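Local coordinates for protein endoglucanase (Thermotoga maritima, PDB 1VHO) that is probably a metal-dependent aminopeptidase of the M42 family, thought to bind two divalent metal cations per subunit, although it was named an endoglucanase, at residues I103-N107 against G108-G112; F160-G164 against K165-K169; G178-V181 against K182-E185; P252-R256 against N257-K261. All coordinates share one frame; numbering follows the deposited sequence.

Contact 1: residues I103-N107 against G108-G112; sequences IYTKN and GIERG. With SO4 (sulfate ion), chain E.
T105 and G108 close the tight end of a hairpin between strands 100-105 and 108-113. The hydroxyl of T105 lies between its backbone N and carbonyl carbon (chi1 75°), which turns it back over the turn. From there T105 OG1 donates to G108 O at 2.9 Å, reaching that oxygen from above the carbonyl plane. T105 N donates to the same oxygen at 2.8 Å, so two donors of one residue grip it. T105 OG1 also accepts from N107 N at 3.1 Å, an ST turn inside the type I beta turn from T105 to G108. The methyl CG2 of T105 packs on E110 CG at 3.6 Å, the two side chains crossing at about a right angle. A valine in place of T105 would probably leave N107 N and the bridging water without their hydroxyl partner, and G108 O with one donor fewer. This water links T105 OG1, N107 ND2 and E110 OE2. The E110 carboxylate also accepts from the backbone N atoms of E144 and R145. On the other face Y104 and I109 lie side by side, with I109 CD1 3.7 Å from Y104 CE2, approaching the ring obliquely. The Y104 hydroxyl is hydrogen-bonded to D18. The chemistry is thus divided: an apolar pair on one face, and on the other a polar network that ties the turn to the 144-145 backbone.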
loop_
_atom_site.group_PDB
_atom_site.type_symbol
_atom_site.label_atom_id
_atom_site.label_comp_id
_atom_site.label_asym_id
_atom_site.label_seq_id
_atom_site.Cartn_x
_atom_site.Cartn_y
_atom_site.Cartn_z
ATOM N N ILE A 103 -16.748 -10.789 -4.806
ATOM C CA ILE A 103 -16.282 -12.042 -4.213
ATOM C C ILE A 103 -15.823 -13.051 -5.246
ATOM O O ILE A 103 -16.543 -13.292 -6.231
ATOM C CB ILE A 103 -17.470 -12.668 -3.403
ATOM C CG1 ILE A 103 -18.113 -11.647 -2.486
ATOM C CG2 ILE A 103 -16.913 -13.874 -2.599
ATOM C CD1 ILE A 103 -19.252 -12.174 -1.591
ATOM N N TYR A 104 -14.619 -13.578 -5.049
ATOM C CA TYR A 104 -14.092 -14.560 -5.969
ATOM C C TYR A 104 -14.720 -15.915 -5.690
ATOM O O TYR A 104 -14.587 -16.430 -4.573
ATOM C CB TYR A 104 -12.549 -14.686 -5.826
ATOM C CG TYR A 104 -11.907 -13.433 -6.437
ATOM C CD1 TYR A 104 -11.639 -12.313 -5.678
ATOM C CD2 TYR A 104 -11.606 -13.447 -7.799
ATOM C CE1 TYR A 104 -11.091 -11.175 -6.259
ATOM C CE2 TYR A 104 -11.002 -12.335 -8.384
ATOM C CZ TYR A 104 -10.787 -11.203 -7.601
ATOM O OH TYR A 104 -10.257 -10.090 -8.223
ATOM N N THR A 105 -15.393 -16.480 -6.675
ATOM C CA THR A 105 -16.004 -17.812 -6.504
ATOM C C THR A 105 -15.472 -18.727 -7.602
ATOM O O THR A 105 -14.800 -18.346 -8.571
ATOM C CB THR A 105 -17.543 -17.748 -6.615
ATOM O OG1 THR A 105 -17.953 -17.572 -8.008
ATOM C CG2 THR A 105 -18.090 -16.593 -5.791
ATOM N N LYS A 106 -15.883 -20.008 -7.497
ATOM C CA LYS A 106 -15.492 -20.967 -8.538
ATOM C C LYS A 106 -16.061 -20.587 -9.884
ATOM O O LYS A 106 -15.533 -21.068 -10.900
ATOM C CB LYS A 106 -15.959 -22.383 -8.137
ATOM C CG LYS A 106 -17.463 -22.579 -8.240
ATOM C CD LYS A 106 -17.918 -23.736 -7.353
ATOM C CE LYS A 106 -19.015 -24.601 -7.904
ATOM N NZ LYS A 106 -19.978 -23.890 -8.797
ATOM N N ASN A 107 -17.137 -19.801 -9.966
ATOM C CA ASN A 107 -17.761 -19.426 -11.202
ATOM C C ASN A 107 -17.350 -18.062 -11.735
ATOM O O ASN A 107 -17.804 -17.684 -12.826
ATOM C CB ASN A 107 -19.308 -19.370 -11.018
ATOM C CG ASN A 107 -19.832 -20.718 -10.541
ATOM O OD1 ASN A 107 -19.634 -21.722 -11.220
ATOM N ND2 ASN A 107 -20.457 -20.738 -9.377
ATOM N N GLY A 108 -16.540 -17.315 -10.994
ATOM C CA GLY A 108 -16.137 -15.976 -11.506
ATOM C C GLY A 108 -16.276 -15.025 -10.301
ATOM O O GLY A 108 -16.263 -15.451 -9.150
ATOM N N ILE A 109 -16.513 -13.773 -10.543
ATOM C CA ILE A 109 -16.650 -12.786 -9.464
ATOM C C ILE A 109 -18.111 -12.478 -9.230
ATOM O O ILE A 109 -18.824 -12.251 -10.215
ATOM C CB ILE A 109 -15.886 -11.512 -9.937
ATOM C CG1 ILE A 109 -14.406 -11.925 -10.106
ATOM C CG2 ILE A 109 -16.027 -10.390 -8.930
ATOM C CD1 ILE A 109 -13.516 -10.754 -10.564
ATOM N N GLU A 110 -18.571 -12.519 -7.988
ATOM C CA GLU A 110 -19.957 -12.162 -7.678
ATOM C C GLU A 110 -19.897 -10.809 -6.953
ATOM O O GLU A 110 -18.946 -10.573 -6.167
ATOM C CB GLU A 110 -20.595 -13.184 -6.715
ATOM C CG GLU A 110 -20.687 -14.590 -7.307
ATOM C CD GLU A 110 -21.980 -14.798 -8.068
ATOM O OE1 GLU A 110 -22.803 -13.848 -8.172
ATOM O OE2 GLU A 110 -22.183 -15.916 -8.575
ATOM N N ARG A 111 -20.801 -9.910 -7.211
ATOM C CA ARG A 111 -20.829 -8.593 -6.605
ATOM C C ARG A 111 -22.007 -8.397 -5.674
ATOM O O ARG A 111 -23.124 -8.828 -6.017
ATOM C CB ARG A 111 -20.918 -7.555 -7.753
ATOM C CG ARG A 111 -19.544 -7.525 -8.464
ATOM C CD ARG A 111 -19.600 -6.614 -9.692
ATOM N NE ARG A 111 -18.269 -6.699 -10.325
ATOM C CZ ARG A 111 -17.920 -7.679 -11.148
ATOM N NH1 ARG A 111 -16.691 -7.666 -11.638
ATOM N NH2 ARG A 111 -18.780 -8.638 -11.513
ATOM N N GLY A 112 -21.784 -7.773 -4.536
ATOM C CA GLY A 112 -22.929 -7.582 -3.633
ATOM C C GLY A 112 -22.627 -6.435 -2.705
ATOM O O GLY A 112 -21.588 -5.783 -2.831
HETATM S S SO4 E . -22.938 -23.145 -8.373
HETATM O O1 SO4 E . -22.661 -21.824 -9.016
HETATM O O2 SO4 E . -22.046 -23.307 -7.179
HETATM O O3 SO4 E . -24.373 -23.184 -7.955
HETATM O O4 SO4 E . -22.667 -24.232 -9.366
HETATM O O HOH W 1 -20.628 -17.867 -8.054
#

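Contact 2: residues F160-G164 against K165-K169; sequences FETNG and KVVGK
F160 lays one ring face against V167. The CB of V167 stands 3.6 Å from the ring centroid, 19° off the ring normal, a CH-pi contact. CG1 of V167 also reaches F160 CZ at 3.5 Å. The ring gets there because CG sits between the backbone N and the carbonyl carbon (chi1 61°), and the two side chains run alongside each other. T162 CG2 meets the other branch of V167, CG2, at 3.9 Å. On the opposite face E161 CG touches V166 CG2 more loosely, at 4.0 Å. The backbone sets these pairs. F160 and V167 form a hydrogen-bonded antiparallel pair, with F160 N to V167 O at 2.9 Å and V167 N to F160 O at 2.8 Å. T162 and K165 form the next one, with K165 N donating to T162 O at 2.7 Å. A water bridges K165 NZ and N163 O over the turn. Further out, V167 and K165 touch M314 of strand 313-315, while E161 and V166 rest on M12 of helix 7-16. N163 and G164, both at positive phi, make the type I' turn of a beta hairpin with a two-residue loop, whose second strand is the middle one of a small antiparallel sheet completed by 313-315.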
loop_
_atom_site.group_PDB
_atom_site.type_symbol
_atom_site.label_atom_id
_atom_site.label_comp_id
_atom_site.label_asym_id
_atom_site.label_seq_id
_atom_site.Cartn_x
_atom_site.Cartn_y
_atom_site.Cartn_z
ATOM N N PHE A 160 -10.958 6.571 -9.683
ATOM C CA PHE A 160 -11.287 7.682 -10.586
ATOM C C PHE A 160 -10.399 8.886 -10.262
ATOM O O PHE A 160 -9.698 8.972 -9.259
ATOM C CB PHE A 160 -12.751 8.104 -10.488
ATOM C CG PHE A 160 -13.284 8.605 -9.177
ATOM C CD1 PHE A 160 -13.186 9.946 -8.828
ATOM C CD2 PHE A 160 -13.863 7.760 -8.263
ATOM C CE1 PHE A 160 -13.667 10.404 -7.604
ATOM C CE2 PHE A 160 -14.364 8.189 -7.047
ATOM C CZ PHE A 160 -14.248 9.543 -6.719
ATOM N N GLU A 161 -10.399 9.819 -11.214
ATOM C CA GLU A 161 -9.665 11.059 -11.025
ATOM C C GLU A 161 -10.697 12.181 -10.880
ATOM O O GLU A 161 -11.791 12.150 -11.485
ATOM C CB GLU A 161 -8.801 11.344 -12.263
ATOM C CG GLU A 161 -7.601 10.420 -12.337
ATOM C CD GLU A 161 -6.734 10.614 -13.563
ATOM O OE1 GLU A 161 -7.309 10.597 -14.695
ATOM O OE2 GLU A 161 -5.490 10.705 -13.431
ATOM N N THR A 162 -10.421 13.081 -9.962
ATOM C CA THR A 162 -11.273 14.233 -9.747
ATOM C C THR A 162 -10.376 15.417 -9.354
ATOM O O THR A 162 -9.536 15.234 -8.501
ATOM C CB THR A 162 -12.362 14.030 -8.710
ATOM O OG1 THR A 162 -13.069 15.294 -8.533
ATOM C CG2 THR A 162 -11.766 13.628 -7.348
ATOM N N ASN A 163 -10.434 16.532 -10.105
ATOM C CA ASN A 163 -9.650 17.717 -9.762
ATOM C C ASN A 163 -8.174 17.486 -9.459
ATOM O O ASN A 163 -7.649 18.037 -8.481
ATOM C CB ASN A 163 -10.290 18.341 -8.513
ATOM C CG ASN A 163 -11.604 19.029 -8.808
ATOM O OD1 ASN A 163 -12.420 19.198 -7.894
ATOM N ND2 ASN A 163 -11.821 19.458 -10.043
ATOM N N GLY A 164 -7.474 16.732 -10.259
ATOM C CA GLY A 164 -6.073 16.421 -10.084
ATOM C C GLY A 164 -5.820 15.340 -9.012
ATOM O O GLY A 164 -4.650 15.207 -8.625
ATOM N N LYS A 165 -6.833 14.797 -8.367
ATOM C CA LYS A 165 -6.615 13.773 -7.327
ATOM C C LYS A 165 -7.024 12.397 -7.878
ATOM O O LYS A 165 -7.723 12.340 -8.892
ATOM C CB LYS A 165 -7.491 14.045 -6.117
ATOM C CG LYS A 165 -7.376 15.446 -5.505
ATOM C CD LYS A 165 -5.953 15.679 -5.003
ATOM C CE LYS A 165 -5.919 16.951 -4.136
ATOM N NZ LYS A 165 -5.680 18.149 -5.029
ATOM N N VAL A 166 -6.571 11.344 -7.237
ATOM C CA VAL A 166 -6.927 9.972 -7.592
ATOM C C VAL A 166 -7.711 9.439 -6.363
ATOM O O VAL A 166 -7.252 9.676 -5.268
ATOM C CB VAL A 166 -5.732 9.049 -7.866
ATOM C CG1 VAL A 166 -6.174 7.575 -7.981
ATOM C CG2 VAL A 166 -5.170 9.455 -9.257
ATOM N N VAL A 167 -8.850 8.824 -6.609
ATOM C CA VAL A 167 -9.685 8.284 -5.516
ATOM C C VAL A 167 -9.894 6.789 -5.804
ATOM O O VAL A 167 -10.195 6.404 -6.938
ATOM C CB VAL A 167 -11.058 8.986 -5.494
ATOM C CG1 VAL A 167 -11.953 8.367 -4.425
ATOM C CG2 VAL A 167 -10.909 10.492 -5.177
ATOM N N GLY A 168 -9.679 5.948 -4.783
ATOM C CA GLY A 168 -9.860 4.508 -5.035
ATOM C C GLY A 168 -9.460 3.716 -3.793
ATOM O O GLY A 168 -9.081 4.275 -2.761
ATOM N N LYS A 169 -9.798 2.423 -3.841
ATOM C CA LYS A 169 -9.522 1.575 -2.691
ATOM C C LYS A 169 -8.015 1.319 -2.564
ATOM O O LYS A 169 -7.292 1.356 -3.577
ATOM C CB LYS A 169 -10.218 0.194 -2.789
ATOM C CG LYS A 169 -9.778 -0.598 -4.083
ATOM C CD LYS A 169 -10.436 -1.988 -3.993
ATOM C CE LYS A 169 -10.124 -2.874 -5.214
ATOM N NZ LYS A 169 -8.754 -3.435 -5.215
HETATM O O HOH W 2 -4.791 18.371 -7.491
#

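Contact 3: residues G178-V181 against K182-E185; sequences GVLV and KVLE
V183 N donates to V179 O at 2.8 Å, one of four backbone bonds that join the segments. K182 N donates to G178 O. E185 N reaches V181 O at 3.1 Å, and L184 N reaches L180 O at 3.3 Å, the longest of the four. Within 182-185, K182 and E185 form a salt bridge, with K182 NZ 2.8 Å from E185 OE2. The lysine nitrogen meets the syn side of the carboxylate, 24° out of its plane. The K182 chain bends at chi2 (-63°) and chi3 (-75°), which curls the ammonium group toward E185. K182 CG rests on G178 O at 3.4 Å. The i to i+4 backbone pattern is that of a regular alpha helix, here the second half of helix 171-187. Near the start of this helix is D172, a predicted ligand of both metals. V183 CG2 comes within 3.2 Å of V179 O. The apolar contacts are looser, with V183 CG2 4.2 Å from V179 CG1, the two valines crossing at a slant. L180 CD2 is 4.3 Å from V183 CG2. L180 packs on F64 and A66 of strand 61-67 and on V198 and F200 of strand 195-201. V179 and V183 touch helix 317-333, and V181 and K182 touch L10 of helix 7-16.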
loop_
_atom_site.group_PDB
_atom_site.type_symbol
_atom_site.label_atom_id
_atom_site.label_comp_id
_atom_site.label_asym_id
_atom_site.label_seq_id
_atom_site.Cartn_x
_atom_site.Cartn_y
_atom_site.Cartn_z
ATOM N N GLY A 178 3.227 2.803 -6.022
ATOM C CA GLY A 178 3.325 3.739 -7.157
ATOM C C GLY A 178 4.619 4.596 -6.999
ATOM O O GLY A 178 5.360 4.796 -7.952
ATOM N N VAL A 179 4.875 5.093 -5.788
ATOM C CA VAL A 179 6.101 5.899 -5.569
ATOM C C VAL A 179 7.336 5.070 -5.938
ATOM O O VAL A 179 8.223 5.491 -6.686
ATOM C CB VAL A 179 6.270 6.258 -4.066
ATOM C CG1 VAL A 179 7.698 6.881 -3.847
ATOM C CG2 VAL A 179 5.209 7.200 -3.568
ATOM N N LEU A 180 7.375 3.810 -5.459
ATOM C CA LEU A 180 8.573 2.992 -5.722
ATOM C C LEU A 180 8.719 2.626 -7.184
ATOM O O LEU A 180 9.871 2.530 -7.682
ATOM C CB LEU A 180 8.608 1.796 -4.766
ATOM C CG LEU A 180 8.636 2.201 -3.264
ATOM C CD1 LEU A 180 8.943 0.964 -2.427
ATOM C CD2 LEU A 180 9.739 3.260 -3.035
ATOM N N VAL A 181 7.585 2.432 -7.869
ATOM C CA VAL A 181 7.687 2.144 -9.335
ATOM C C VAL A 181 8.272 3.380 -10.027
ATOM O O VAL A 181 9.199 3.243 -10.878
ATOM C CB VAL A 181 6.289 1.824 -9.906
ATOM C CG1 VAL A 181 6.324 1.844 -11.449
ATOM C CG2 VAL A 181 5.860 0.427 -9.428
ATOM N N LYS A 182 7.786 4.559 -9.652
ATOM C CA LYS A 182 8.281 5.820 -10.265
ATOM C C LYS A 182 9.748 6.058 -9.910
ATOM O O LYS A 182 10.512 6.598 -10.737
ATOM C CB LYS A 182 7.400 7.000 -9.885
ATOM C CG LYS A 182 5.979 6.959 -10.481
ATOM C CD LYS A 182 5.958 7.012 -12.008
ATOM C CE LYS A 182 6.249 8.393 -12.543
ATOM N NZ LYS A 182 6.135 8.459 -14.017
ATOM N N VAL A 183 10.178 5.716 -8.697
ATOM C CA VAL A 183 11.616 5.898 -8.380
ATOM C C VAL A 183 12.482 5.132 -9.399
ATOM O O VAL A 183 13.497 5.625 -9.894
ATOM C CB VAL A 183 11.936 5.325 -6.989
ATOM C CG1 VAL A 183 13.444 5.289 -6.706
ATOM C CG2 VAL A 183 11.254 6.155 -5.906
ATOM N N LEU A 184 12.123 3.866 -9.666
ATOM C CA LEU A 184 12.910 3.064 -10.621
ATOM C C LEU A 184 12.898 3.700 -11.990
ATOM O O LEU A 184 13.948 3.803 -12.656
ATOM C CB LEU A 184 12.395 1.621 -10.636
ATOM C CG LEU A 184 12.676 0.830 -9.343
ATOM C CD1 LEU A 184 11.905 -0.478 -9.345
ATOM C CD2 LEU A 184 14.169 0.504 -9.209
ATOM N N GLU A 185 11.755 4.229 -12.426
ATOM C CA GLU A 185 11.682 4.905 -13.704
ATOM C C GLU A 185 12.613 6.107 -13.725
ATOM O O GLU A 185 13.402 6.259 -14.662
ATOM C CB GLU A 185 10.251 5.305 -14.063
ATOM C CG GLU A 185 10.190 6.014 -15.410
ATOM C CD GLU A 185 8.940 6.834 -15.593
ATOM O OE1 GLU A 185 8.983 7.784 -16.413
ATOM O OE2 GLU A 185 7.947 6.588 -14.903
#

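Contact 4: residues P252-R256 against N257-K261; sequences PVVDR and NLVQK
D255 and R256 lead the chain from a loop into helix 256-268, and their carbonyls accept the first helical bonds. V259 N donates to D255 O at 3.0 Å and Q260 N to R256 O at 2.9 Å. D255 is the N-cap. Its CG is anti to the backbone N (chi1 -178°), which brings D255 OD1 round to L258 N at 2.9 Å. That donor meets the anti side of the carboxylate, 26° out of its plane. The capping bond satisfies a backbone N-H that has no earlier turn to bond to, and the negative carboxylate probably interacts well with the positive end of the helix dipole. A water also donates to D255 OD1 and to N257 OD1. R256 and Q260, one turn apart, are joined side chain to side chain. R256 bends at chi2 and turns the end of its guanidinium to the amide. R256 NH1 donates to Q260 OE1 at 2.7 Å and R256 NH2 to the same oxygen at 3.0 Å. The oxygen lies near the guanidinium plane, and the two flat groups are 30° apart. Replacing Q260 by a leucine would probably leave NH1 and NH2 without this shared acceptor and set the guanidinium freer to turn. Q260 NE2 is hydrogen-bonded to E264, the next turn of the helix. On the inner side V254 CG2 meets V259 CG2 at 4.0 Å. D255 and L258 touch R297, and V259 touches S299, so the helix start packs on strand 297-304, while R256 and V259 also rest on L250 of the preceding loop.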
loop_
_atom_site.group_PDB
_atom_site.type_symbol
_atom_site.label_atom_id
_atom_site.label_comp_id
_atom_site.label_asym_id
_atom_site.label_seq_id
_atom_site.Cartn_x
_atom_site.Cartn_y
_atom_site.Cartn_z
ATOM N N PRO A 252 10.870 9.052 17.258
ATOM C CA PRO A 252 12.046 8.554 17.937
ATOM C C PRO A 252 12.757 7.419 17.226
ATOM O O PRO A 252 13.951 7.227 17.470
ATOM C CB PRO A 252 11.533 8.095 19.299
ATOM C CG PRO A 252 10.072 8.073 19.229
ATOM C CD PRO A 252 9.652 8.954 18.083
ATOM N N VAL A 253 12.102 6.637 16.374
ATOM C CA VAL A 253 12.811 5.523 15.709
ATOM C C VAL A 253 13.642 5.971 14.526
ATOM O O VAL A 253 14.664 5.358 14.206
ATOM C CB VAL A 253 11.817 4.426 15.276
ATOM C CG1 VAL A 253 10.935 4.036 16.476
ATOM C CG2 VAL A 253 10.936 4.858 14.125
ATOM N N VAL A 254 13.303 7.132 13.919
ATOM C CA VAL A 254 14.104 7.537 12.769
ATOM C C VAL A 254 15.505 8.008 13.117
ATOM O O VAL A 254 15.752 8.502 14.221
ATOM C CB VAL A 254 13.416 8.610 11.915
ATOM C CG1 VAL A 254 11.997 8.141 11.554
ATOM C CG2 VAL A 254 13.365 9.956 12.612
ATOM N N ASP A 255 16.386 7.822 12.135
ATOM C CA ASP A 255 17.766 8.328 12.324
ATOM C C ASP A 255 17.692 9.797 11.901
ATOM O O ASP A 255 17.691 10.113 10.713
ATOM C CB ASP A 255 18.730 7.505 11.522
ATOM C CG ASP A 255 20.184 7.910 11.679
ATOM O OD1 ASP A 255 20.550 9.055 11.336
ATOM O OD2 ASP A 255 20.983 7.061 12.111
ATOM N N ARG A 256 17.671 10.724 12.882
ATOM C CA ARG A 256 17.509 12.144 12.536
ATOM C C ARG A 256 18.594 12.708 11.654
ATOM O O ARG A 256 18.324 13.652 10.899
ATOM C CB ARG A 256 17.305 12.978 13.817
ATOM C CG ARG A 256 16.941 14.428 13.532
ATOM C CD ARG A 256 15.529 14.594 13.004
ATOM N NE ARG A 256 15.243 15.961 12.604
ATOM C CZ ARG A 256 15.676 16.657 11.586
ATOM N NH1 ARG A 256 16.527 16.133 10.691
ATOM N NH2 ARG A 256 15.255 17.914 11.403
ATOM N N ASN A 257 19.810 12.180 11.704
ATOM C CA ASN A 257 20.893 12.686 10.847
ATOM C C ASN A 257 20.651 12.257 9.405
ATOM O O ASN A 257 20.898 13.008 8.473
ATOM C CB ASN A 257 22.252 12.146 11.307
ATOM C CG ASN A 257 23.385 12.624 10.423
ATOM O OD1 ASN A 257 24.243 11.842 9.987
ATOM N ND2 ASN A 257 23.413 13.917 10.107
ATOM N N LEU A 258 20.243 11.016 9.197
ATOM C CA LEU A 258 19.916 10.556 7.813
ATOM C C LEU A 258 18.765 11.404 7.293
ATOM O O LEU A 258 18.761 11.954 6.186
ATOM C CB LEU A 258 19.477 9.086 7.875
ATOM C CG LEU A 258 18.809 8.525 6.595
ATOM C CD1 LEU A 258 19.772 8.618 5.431
ATOM C CD2 LEU A 258 18.325 7.091 6.796
ATOM N N VAL A 259 17.791 11.657 8.196
ATOM C CA VAL A 259 16.649 12.489 7.816
ATOM C C VAL A 259 17.121 13.877 7.409
ATOM O O VAL A 259 16.699 14.426 6.389
ATOM C CB VAL A 259 15.622 12.511 8.953
ATOM C CG1 VAL A 259 14.503 13.528 8.714
ATOM C CG2 VAL A 259 15.009 11.101 9.119
ATOM N N GLN A 260 18.013 14.529 8.179
ATOM C CA GLN A 260 18.482 15.867 7.753
ATOM C C GLN A 260 19.168 15.812 6.397
ATOM O O GLN A 260 18.999 16.726 5.597
ATOM C CB GLN A 260 19.432 16.466 8.820
ATOM C CG GLN A 260 19.644 17.967 8.598
ATOM C CD GLN A 260 18.336 18.723 8.695
ATOM O OE1 GLN A 260 17.426 18.266 9.386
ATOM N NE2 GLN A 260 18.257 19.878 8.032
ATOM N N LYS A 261 19.973 14.801 6.095
ATOM C CA LYS A 261 20.575 14.697 4.754
ATOM C C LYS A 261 19.499 14.625 3.668
ATOM O O LYS A 261 19.652 15.224 2.590
ATOM C CB LYS A 261 21.452 13.447 4.667
ATOM C CG LYS A 261 22.776 13.631 5.463
ATOM C CD LYS A 261 23.397 12.234 5.628
ATOM C CE LYS A 261 24.770 12.346 6.310
ATOM N NZ LYS A 261 25.223 10.999 6.776
HETATM O O HOH W 3 23.002 8.927 9.917
#

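How the contacts relate
Contact 3 is the buried one: mostly aliphatic, in a helix wedged between sheet strands and other helices. The other three are only partly buried. Contacts 1 and 2 are both hairpins joined by two-residue turns, but in different sheets. Contact 1 is rich in polar side-chain bonds, while contact 2 relies on a ring packed over a valine. The second strand of contact 2 is followed by the helix of contact 3; the centres of the two contacts are about 19 Å apart. Contacts 3 and 4 are both helical: one lies mid-helix, the other at a capped N-terminus. Contacts 1 and 4 lie on opposite sides of the chain's centre, about 47 Å apart between centres. No two contacts touch.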